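Long-range contacts in nickel-dependent hydrogenase large subunit (Allochromatium vinosum, PDB 3MYR), which oxidises molecular hydrogen at a nickel-iron centre as the large subunit of a heterodimeric hydrogenase and probably recycles the hydrogen that nitrogenase releases: residues G275-C283 with S385-M396; G342-T350 with W493-N503. All blocks are in the same frame, centred on the assembly; numbering follows the deposited sequence.

Interaction 1: residues G275-C283 with S385-M396; sequences GEGLGNFLC and SVEVGPLARVLM
Phe281 and Leu395 meet at the apolar centre of this contact: Leu395 CD1 sits 3.6 Å from the centroid of the Phe281 ring, only 6° off its normal, a CH-pi contact over the face. Ala392 CB packs against Phe281 CB at 3.7 Å, and Leu391 CD2 approaches Phe281 CE2 obliquely. With CG anti to the carbonyl carbon (chi1 -60°), the ring is laid along the start of helix 390-399. Were Phe281 cut back to an alanine, Leu395 CD1 would probably lose the ring face it rests on and a gap would open beside Leu391. Farther along the strand, Cys283 SG touches Met396 CE (3.7 Å) and the backbone of Ala392, while Leu282 CB turns to Val386 CG2 and Val388 CG1.

The start of strand 281-288, whose antiparallel neighbour is 300-305, runs almost perpendicular to the helix, residues 281-283 lying at 82° to 390-396, and the chain leading into that helix runs beside it through a single beta bridge, Phe281 with Glu387. Glu387 N donates to Asn280 O (2.8 Å) and Leu282 N to Glu387 O (3.0 Å). Gly389 takes the N-cap position, and a water joins its N to Leu282 O.

Toward the polar edge, Asn280 ND2 gives a nearly straight bond to Ser385 O (3.1 Å), the acceptor lying in the amide plane, while its OD1 is held by Asp307 N. Glu387, extended beside the Phe281 ring, brings OE2 to within 4.3 Å of Glu276 OE1. One water donates to both oxygens, and the flanking salt bridges, Glu387 to Arg429 and Glu276 to Arg308, are likely to offset the like charges. Glu276 OE1 also accepts from Leu278 N, above its carboxylate plane, and from Gly279 N through its syn lone pair.

Interaction 2: residues G342-T350 with W493-N503; sequences GLHPYEGQT and WIVIEDGRIAN
Trp493 meets three consecutive residues, His344, Pro345 and Tyr346, each from a different direction. Pro345 sets its CB-CG edge over one face of the indole: its CG stands 3.5 Å from the centroid of the six-membered ring, 10° off the normal, in a CH-pi contact, and CB comes to 3.3 Å from Trp493 CD2. Tyr346 takes the edge instead. Trp493 CD1 points at the middle of the phenol face, the planes at 90° and the centroids of the phenol ring and the five-membered indole ring 4.8 Å apart, a T-shaped pair. His344 presents its own edge to the five-membered ring in an offset edge-to-face pair, the planes nearly perpendicular. Its CG lies anti to the backbone N (chi1 179°), which swings the imidazole across to the indole. The polar ends of Trp493 and Tyr346 are engaged elsewhere: Trp493 NE1 donates to Leu318 O, and Tyr346 OH is hydrogen-bonded to Glu319.

Beside the aromatic cluster, Val495 CG2 packs obliquely on Tyr346 CD2 at 3.9 Å. The carboxamide of Asn503 reaches the loop backbone, ND2 giving a bond of 3.2 Å to Gly348 O, tilted from the amide plane, and a weak one to Tyr346 O. Two waters reinforce the seam, one donating to Pro345 O and Trp493 O, the other to Gly348 O and Asn503 OD1.

Asn503 belongs to a classic beta bulge, its N and that of Ala502 both donating to Val495 O, next to the type I' turn 497-500 of a hairpin. The contact fastens loop 342-350 onto the antiparallel three-stranded sheet, and the side chain of Pro345 lies about 7 Å from the magnesium ion bound by Glu42, Ala506 and His561.

Both contacts are largely buried, but interaction 1 lies deeper, its centre about 13 Å from that of the chain against about 25 Å for interaction 2; nearly all its touching residues are buried, against two thirds in interaction 2. They share no segment and do not touch, their nearest atoms being about 8 Å apart. Interaction 1 joins a strand to a helix start through apolar packing round one phenyl ring, backbone pairing and water-linked carboxylates; interaction 2 holds a loop on a hairpin with aromatic rings and a side-chain amide. Each lies near a different metal site: the side chain of Val388 is about 7 Å from the nickel-iron centre, that of Pro345 equally far from magnesium. The Arg393-Glu484 salt bridge ties interaction 1 to the sheet that carries 493-503.

Interaction 1: residues G275-C283 with S385-M396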
loop_
_atom_site.group_PDB
_atom_site.type_symbol
_atom_site.label_atom_id
_atom_site.label_comp_id
_atom_site.label_asym_id
_atom_site.label_seq_id
_atom_site.Cartn_x
_atom_site.Cartn_y
_atom_site.Cartn_z
ATOM N N GLY B 275 16.602 12.564 -12.923
ATOM C CA GLY B 275 15.691 11.525 -12.402
ATOM C C GLY B 275 14.440 11.324 -13.261
ATOM O O GLY B 275 13.375 10.903 -12.777
ATOM N N GLU B 276 14.541 11.621 -14.549
ATOM C CA GLU B 276 13.431 11.278 -15.472
ATOM C C GLU B 276 14.011 10.948 -16.861
ATOM O O GLU B 276 14.305 11.846 -17.650
ATOM C CB GLU B 276 12.362 12.390 -15.549
ATOM C CG GLU B 276 10.985 11.902 -16.096
ATOM C CD GLU B 276 11.035 11.572 -17.641
ATOM O OE1 GLU B 276 11.026 10.377 -18.029
ATOM O OE2 GLU B 276 11.084 12.509 -18.458
ATOM N N GLY B 277 14.176 9.655 -17.160
ATOM C CA GLY B 277 14.938 9.316 -18.365
ATOM C C GLY B 277 14.145 8.704 -19.501
ATOM O O GLY B 277 14.748 8.153 -20.426
ATOM N N LEU B 278 12.820 8.808 -19.449
ATOM C CA LEU B 278 11.955 8.158 -20.468
ATOM C C LEU B 278 11.245 9.165 -21.358
ATOM O O LEU B 278 11.214 8.999 -22.607
ATOM C CB LEU B 278 10.897 7.247 -19.824
ATOM C CG LEU B 278 11.313 6.038 -18.984
ATOM C CD1 LEU B 278 10.049 5.174 -18.513
ATOM C CD2 LEU B 278 12.245 5.182 -19.820
ATOM N N GLY B 279 10.623 10.174 -20.734
ATOM C CA GLY B 279 9.861 11.133 -21.502
ATOM C C GLY B 279 8.450 10.665 -21.956
ATOM O O GLY B 279 7.767 11.423 -22.644
ATOM N N ASN B 280 8.030 9.453 -21.600
ATOM C CA ASN B 280 6.711 8.897 -22.016
ATOM C C ASN B 280 5.886 8.626 -20.760
ATOM O O ASN B 280 6.438 8.131 -19.788
ATOM C CB ASN B 280 6.915 7.569 -22.732
ATOM C CG ASN B 280 7.928 7.687 -23.879
ATOM O OD1 ASN B 280 7.967 8.710 -24.588
ATOM N ND2 ASN B 280 8.721 6.658 -24.073
ATOM N N PHE B 281 4.586 8.939 -20.783
ATOM C CA PHE B 281 3.733 8.849 -19.588
ATOM C C PHE B 281 2.413 8.217 -19.968
ATOM O O PHE B 281 1.910 8.482 -21.024
ATOM C CB PHE B 281 3.513 10.233 -18.976
ATOM C CG PHE B 281 4.782 10.860 -18.579
ATOM C CD1 PHE B 281 5.559 11.529 -19.538
ATOM C CD2 PHE B 281 5.275 10.707 -17.262
ATOM C CE1 PHE B 281 6.849 12.086 -19.189
ATOM C CE2 PHE B 281 6.524 11.255 -16.902
ATOM C CZ PHE B 281 7.339 11.879 -17.894
ATOM N N LEU B 282 1.854 7.389 -19.098
ATOM C CA LEU B 282 0.639 6.709 -19.434
ATOM C C LEU B 282 -0.388 6.854 -18.292
ATOM O O LEU B 282 -0.053 6.621 -17.109
ATOM C CB LEU B 282 0.984 5.231 -19.704
ATOM C CG LEU B 282 -0.144 4.210 -19.795
ATOM C CD1 LEU B 282 -0.852 4.414 -21.149
ATOM C CD2 LEU B 282 0.418 2.807 -19.677
ATOM N N CYS B 283 -1.642 7.163 -18.684
ATOM C CA CYS B 283 -2.792 7.183 -17.787
ATOM C C CYS B 283 -3.946 6.393 -18.373
ATOM O O CYS B 283 -4.285 6.591 -19.528
ATOM C CB CYS B 283 -3.310 8.609 -17.586
ATOM S SG CYS B 283 -2.084 9.680 -16.834
ATOM N N SER B 385 8.841 1.961 -23.056
ATOM C CA SER B 385 8.903 2.178 -21.623
ATOM C C SER B 385 8.200 3.456 -21.307
ATOM O O SER B 385 8.473 4.460 -21.955
ATOM C CB SER B 385 10.342 2.300 -21.168
ATOM O OG SER B 385 10.921 1.016 -21.147
ATOM N N VAL B 386 7.319 3.427 -20.288
ATOM C CA VAL B 386 6.605 4.608 -19.910
ATOM C C VAL B 386 6.675 4.781 -18.376
ATOM O O VAL B 386 6.980 3.828 -17.637
ATOM C CB VAL B 386 5.096 4.566 -20.414
ATOM C CG1 VAL B 386 5.000 4.378 -21.892
ATOM C CG2 VAL B 386 4.373 3.424 -19.768
ATOM N N GLU B 387 6.343 5.984 -17.920
ATOM C CA GLU B 387 6.218 6.254 -16.492
ATOM C C GLU B 387 4.725 6.440 -16.169
ATOM O O GLU B 387 3.992 7.083 -16.962
ATOM C CB GLU B 387 6.968 7.517 -16.090
ATOM C CG GLU B 387 6.595 7.970 -14.660
ATOM C CD GLU B 387 7.520 9.036 -14.073
ATOM O OE1 GLU B 387 7.141 9.700 -13.057
ATOM O OE2 GLU B 387 8.616 9.253 -14.649
ATOM N N VAL B 388 4.265 5.886 -15.030
ATOM C CA VAL B 388 2.900 6.154 -14.616
ATOM C C VAL B 388 2.928 6.833 -13.244
ATOM O O VAL B 388 3.953 6.832 -12.546
ATOM C CB VAL B 388 2.036 4.832 -14.519
ATOM C CG1 VAL B 388 1.952 4.194 -15.958
ATOM C CG2 VAL B 388 2.723 3.813 -13.554
ATOM N N GLY B 389 1.803 7.367 -12.819
ATOM C CA GLY B 389 1.751 7.845 -11.423
ATOM C C GLY B 389 1.451 9.344 -11.432
ATOM O O GLY B 389 0.946 9.898 -12.441
ATOM N N PRO B 390 1.714 10.020 -10.292
ATOM C CA PRO B 390 1.326 11.426 -10.206
ATOM C C PRO B 390 1.876 12.313 -11.293
ATOM O O PRO B 390 1.195 13.253 -11.704
ATOM C CB PRO B 390 1.871 11.878 -8.813
ATOM C CG PRO B 390 1.842 10.577 -7.987
ATOM C CD PRO B 390 2.248 9.484 -9.027
ATOM N N LEU B 391 3.137 12.124 -11.688
ATOM C CA LEU B 391 3.717 12.991 -12.736
ATOM C C LEU B 391 2.959 12.807 -14.083
ATOM O O LEU B 391 2.637 13.773 -14.789
ATOM C CB LEU B 391 5.215 12.731 -12.916
ATOM C CG LEU B 391 5.986 13.702 -13.871
ATOM C CD1 LEU B 391 5.683 15.217 -13.638
ATOM C CD2 LEU B 391 7.545 13.448 -13.822
ATOM N N ALA B 392 2.640 11.558 -14.413
ATOM C CA ALA B 392 1.884 11.268 -15.661
ATOM C C ALA B 392 0.534 11.936 -15.602
ATOM O O ALA B 392 0.085 12.505 -16.591
ATOM C CB ALA B 392 1.686 9.783 -15.846
ATOM N N ARG B 393 -0.102 11.931 -14.422
ATOM C CA ARG B 393 -1.454 12.483 -14.302
ATOM C C ARG B 393 -1.406 13.990 -14.398
ATOM O O ARG B 393 -2.251 14.638 -15.047
ATOM C CB ARG B 393 -2.142 12.026 -12.993
ATOM C CG ARG B 393 -2.773 10.593 -13.110
ATOM C CD ARG B 393 -3.581 10.263 -11.796
ATOM N NE ARG B 393 -2.660 10.199 -10.641
ATOM C CZ ARG B 393 -2.067 9.111 -10.142
ATOM N NH1 ARG B 393 -1.322 9.211 -9.032
ATOM N NH2 ARG B 393 -2.220 7.921 -10.705
ATOM N N VAL B 394 -0.439 14.570 -13.713
ATOM C CA VAL B 394 -0.383 16.034 -13.688
ATOM C C VAL B 394 -0.008 16.544 -15.076
ATOM O O VAL B 394 -0.576 17.527 -15.569
ATOM C CB VAL B 394 0.547 16.574 -12.566
ATOM C CG1 VAL B 394 0.853 18.043 -12.746
ATOM C CG2 VAL B 394 -0.116 16.323 -11.223
ATOM N N LEU B 395 0.885 15.852 -15.750
ATOM C CA LEU B 395 1.143 16.196 -17.163
ATOM C C LEU B 395 -0.101 16.079 -18.042
ATOM O O LEU B 395 -0.352 16.982 -18.835
ATOM C CB LEU B 395 2.368 15.478 -17.788
ATOM C CG LEU B 395 3.737 15.708 -17.119
ATOM C CD1 LEU B 395 4.719 14.653 -17.620
ATOM C CD2 LEU B 395 4.290 17.099 -17.447
ATOM N N MET B 396 -0.893 15.008 -17.859
ATOM C CA MET B 396 -2.113 14.811 -18.636
ATOM C C MET B 396 -3.146 15.894 -18.361
ATOM O O MET B 396 -3.807 16.373 -19.274
ATOM C CB MET B 396 -2.728 13.445 -18.319
ATOM C CG MET B 396 -3.378 12.754 -19.545
ATOM S SD MET B 396 -2.178 12.269 -20.849
ATOM C CE MET B 396 -0.991 11.187 -20.006
HETATM O O HOH W 1 10.340 8.376 -16.319
HETATM O O HOH W 2 -0.756 6.804 -14.561
#

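Interaction 2: residues G342-T350 with W493-N503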
loop_
_atom_site.group_PDB
_atom_site.type_symbol
_atom_site.label_atom_id
_atom_site.label_comp_id
_atom_site.label_asym_id
_atom_site.label_seq_id
_atom_site.Cartn_x
_atom_site.Cartn_y
_atom_site.Cartn_z
ATOM N N GLY B 342 6.076 -10.660 -26.110
ATOM C CA GLY B 342 5.344 -9.840 -25.150
ATOM C C GLY B 342 3.936 -10.435 -25.096
ATOM O O GLY B 342 3.429 -10.870 -26.122
ATOM N N LEU B 343 3.314 -10.535 -23.916
ATOM C CA LEU B 343 1.911 -10.998 -23.846
ATOM C C LEU B 343 0.977 -9.886 -23.425
ATOM O O LEU B 343 1.219 -9.262 -22.378
ATOM C CB LEU B 343 1.767 -12.177 -22.872
ATOM C CG LEU B 343 2.365 -13.477 -23.427
ATOM C CD1 LEU B 343 2.359 -14.576 -22.351
ATOM C CD2 LEU B 343 1.705 -13.977 -24.836
ATOM N N HIS B 344 -0.102 -9.661 -24.188
ATOM C CA HIS B 344 -1.210 -8.813 -23.719
ATOM C C HIS B 344 -1.864 -9.530 -22.504
ATOM O O HIS B 344 -1.895 -10.752 -22.477
ATOM C CB HIS B 344 -2.280 -8.612 -24.837
ATOM C CG HIS B 344 -3.435 -7.774 -24.398
ATOM N ND1 HIS B 344 -3.413 -6.399 -24.462
ATOM C CD2 HIS B 344 -4.554 -8.095 -23.716
ATOM C CE1 HIS B 344 -4.511 -5.915 -23.914
ATOM N NE2 HIS B 344 -5.207 -6.920 -23.435
ATOM N N PRO B 345 -2.356 -8.778 -21.490
ATOM C CA PRO B 345 -2.804 -9.418 -20.236
ATOM C C PRO B 345 -4.003 -10.374 -20.372
ATOM O O PRO B 345 -4.174 -11.236 -19.522
ATOM C CB PRO B 345 -3.165 -8.214 -19.325
ATOM C CG PRO B 345 -2.440 -7.073 -19.902
ATOM C CD PRO B 345 -2.392 -7.311 -21.390
ATOM N N TYR B 346 -4.836 -10.260 -21.410
ATOM C CA TYR B 346 -5.835 -11.307 -21.571
ATOM C C TYR B 346 -5.208 -12.656 -21.842
ATOM O O TYR B 346 -5.848 -13.686 -21.603
ATOM C CB TYR B 346 -6.851 -11.028 -22.706
ATOM C CG TYR B 346 -7.944 -10.018 -22.362
ATOM C CD1 TYR B 346 -8.280 -8.990 -23.285
ATOM C CD2 TYR B 346 -8.651 -10.092 -21.142
ATOM C CE1 TYR B 346 -9.329 -8.126 -23.043
ATOM C CE2 TYR B 346 -9.738 -9.199 -20.883
ATOM C CZ TYR B 346 -10.031 -8.232 -21.821
ATOM O OH TYR B 346 -11.054 -7.386 -21.594
ATOM N N GLU B 347 -3.963 -12.645 -22.313
ATOM C CA GLU B 347 -3.228 -13.882 -22.632
ATOM C C GLU B 347 -1.983 -14.034 -21.739
ATOM O O GLU B 347 -1.081 -14.832 -22.033
ATOM C CB GLU B 347 -2.792 -13.836 -24.084
ATOM C CG GLU B 347 -3.987 -13.842 -25.009
ATOM C CD GLU B 347 -3.597 -13.496 -26.451
ATOM O OE1 GLU B 347 -3.911 -14.324 -27.339
ATOM O OE2 GLU B 347 -2.984 -12.401 -26.690
ATOM N N GLY B 348 -1.986 -13.328 -20.611
ATOM C CA GLY B 348 -0.803 -13.272 -19.725
ATOM C C GLY B 348 -0.524 -14.639 -19.180
ATOM O O GLY B 348 -1.437 -15.452 -19.063
ATOM N N GLN B 349 0.710 -14.862 -18.742
ATOM C CA GLN B 349 1.060 -16.152 -18.129
ATOM C C GLN B 349 1.977 -15.841 -16.971
ATOM O O GLN B 349 2.809 -14.906 -17.092
ATOM C CB GLN B 349 1.857 -17.037 -19.124
ATOM C CG GLN B 349 1.082 -17.497 -20.342
ATOM C CD GLN B 349 1.966 -18.345 -21.287
ATOM O OE1 GLN B 349 2.935 -18.997 -20.861
ATOM N NE2 GLN B 349 1.604 -18.363 -22.563
ATOM N N THR B 350 1.840 -16.613 -15.881
ATOM C CA THR B 350 2.603 -16.353 -14.652
ATOM C C THR B 350 3.159 -17.713 -14.206
ATOM O O THR B 350 2.535 -18.417 -13.395
ATOM C CB THR B 350 1.733 -15.638 -13.548
ATOM O OG1 THR B 350 1.186 -14.427 -14.101
ATOM C CG2 THR B 350 2.594 -15.235 -12.366
ATOM N N TRP B 493 -7.025 -7.646 -15.874
ATOM C CA TRP B 493 -7.729 -8.236 -17.021
ATOM C C TRP B 493 -8.245 -9.609 -16.587
ATOM O O TRP B 493 -7.457 -10.436 -16.109
ATOM C CB TRP B 493 -6.744 -8.399 -18.169
ATOM C CG TRP B 493 -6.474 -7.132 -18.916
ATOM C CD1 TRP B 493 -6.965 -6.812 -20.165
ATOM C CD2 TRP B 493 -5.563 -6.075 -18.555
ATOM N NE1 TRP B 493 -6.444 -5.613 -20.572
ATOM C CE2 TRP B 493 -5.604 -5.127 -19.599
ATOM C CE3 TRP B 493 -4.806 -5.775 -17.382
ATOM C CZ2 TRP B 493 -4.850 -3.946 -19.572
ATOM C CZ3 TRP B 493 -4.040 -4.624 -17.352
ATOM C CH2 TRP B 493 -4.071 -3.702 -18.439
ATOM N N ILE B 494 -9.542 -9.851 -16.725
ATOM C CA ILE B 494 -10.105 -11.151 -16.267
ATOM C C ILE B 494 -10.730 -11.897 -17.448
ATOM O O ILE B 494 -11.379 -11.297 -18.307
ATOM C CB ILE B 494 -11.144 -10.976 -15.168
ATOM C CG1 ILE B 494 -11.625 -12.329 -14.627
ATOM C CG2 ILE B 494 -12.359 -10.143 -15.682
ATOM C CD1 ILE B 494 -12.558 -12.173 -13.351
ATOM N N VAL B 495 -10.595 -13.209 -17.437
ATOM C CA VAL B 495 -11.290 -14.020 -18.393
ATOM C C VAL B 495 -12.085 -15.019 -17.615
ATOM O O VAL B 495 -11.521 -15.747 -16.758
ATOM C CB VAL B 495 -10.266 -14.758 -19.345
ATOM C CG1 VAL B 495 -10.951 -15.727 -20.286
ATOM C CG2 VAL B 495 -9.414 -13.724 -20.089
ATOM N N ILE B 496 -13.374 -15.088 -17.928
ATOM C CA ILE B 496 -14.302 -15.933 -17.166
ATOM C C ILE B 496 -14.836 -17.059 -18.020
ATOM O O ILE B 496 -15.300 -16.838 -19.161
ATOM C CB ILE B 496 -15.532 -15.156 -16.607
ATOM C CG1 ILE B 496 -15.098 -14.069 -15.588
ATOM C CG2 ILE B 496 -16.508 -16.116 -15.942
ATOM C CD1 ILE B 496 -16.178 -12.992 -15.415
ATOM N N GLU B 497 -14.780 -18.273 -17.501
ATOM C CA GLU B 497 -15.384 -19.400 -18.218
ATOM C C GLU B 497 -16.245 -20.199 -17.262
ATOM O O GLU B 497 -15.788 -20.628 -16.202
ATOM C CB GLU B 497 -14.322 -20.321 -18.892
ATOM C CG GLU B 497 -13.385 -19.533 -19.814
ATOM C CD GLU B 497 -12.321 -20.417 -20.551
ATOM O OE1 GLU B 497 -12.040 -21.537 -20.085
ATOM O OE2 GLU B 497 -11.697 -19.947 -21.545
ATOM N N ASP B 498 -17.488 -20.414 -17.664
ATOM C CA ASP B 498 -18.420 -21.246 -16.875
ATOM C C ASP B 498 -18.471 -20.873 -15.375
ATOM O O ASP B 498 -18.340 -21.748 -14.504
ATOM C CB ASP B 498 -18.093 -22.731 -17.071
ATOM C CG ASP B 498 -18.224 -23.170 -18.557
ATOM O OD1 ASP B 498 -17.332 -23.915 -19.064
ATOM O OD2 ASP B 498 -19.182 -22.702 -19.232
ATOM N N GLY B 499 -18.574 -19.577 -15.090
ATOM C CA GLY B 499 -18.680 -19.131 -13.706
ATOM C C GLY B 499 -17.314 -19.009 -12.979
ATOM O O GLY B 499 -17.281 -18.647 -11.813
ATOM N N ARG B 500 -16.190 -19.384 -13.616
ATOM C CA ARG B 500 -14.930 -19.470 -12.867
ATOM C C ARG B 500 -13.920 -18.520 -13.501
ATOM O O ARG B 500 -13.985 -18.270 -14.714
ATOM C CB ARG B 500 -14.351 -20.914 -12.840
ATOM C CG ARG B 500 -15.253 -22.080 -12.259
ATOM C CD ARG B 500 -16.107 -21.588 -11.020
ATOM N NE ARG B 500 -15.379 -21.658 -9.736
ATOM C CZ ARG B 500 -15.880 -21.382 -8.521
ATOM N NH1 ARG B 500 -15.104 -21.524 -7.466
ATOM N NH2 ARG B 500 -17.163 -21.036 -8.350
ATOM N N ILE B 501 -12.893 -18.141 -12.745
ATOM C CA ILE B 501 -11.776 -17.419 -13.312
ATOM C C ILE B 501 -10.887 -18.365 -14.191
ATOM O O ILE B 501 -10.220 -19.310 -13.669
ATOM C CB ILE B 501 -10.920 -16.751 -12.204
ATOM C CG1 ILE B 501 -11.748 -15.730 -11.333
ATOM C CG2 ILE B 501 -9.687 -16.070 -12.780
ATOM C CD1 ILE B 501 -11.013 -15.235 -9.983
ATOM N N ALA B 502 -10.811 -18.073 -15.490
ATOM C CA ALA B 502 -9.937 -18.858 -16.350
ATOM C C ALA B 502 -8.567 -18.175 -16.466
ATOM O O ALA B 502 -7.539 -18.830 -16.535
ATOM C CB ALA B 502 -10.551 -19.002 -17.754
ATOM N N ASN B 503 -8.547 -16.860 -16.480
ATOM C CA ASN B 503 -7.283 -16.144 -16.356
ATOM C C ASN B 503 -7.565 -14.863 -15.598
ATOM O O ASN B 503 -8.634 -14.229 -15.756
ATOM C CB ASN B 503 -6.700 -15.790 -17.754
ATOM C CG ASN B 503 -5.181 -15.513 -17.705
ATOM O OD1 ASN B 503 -4.564 -15.633 -16.637
ATOM N ND2 ASN B 503 -4.591 -15.084 -18.838
HETATM O O HOH W 3 -6.402 -12.366 -18.187
HETATM O O HOH W 4 -2.184 -17.799 -17.187
#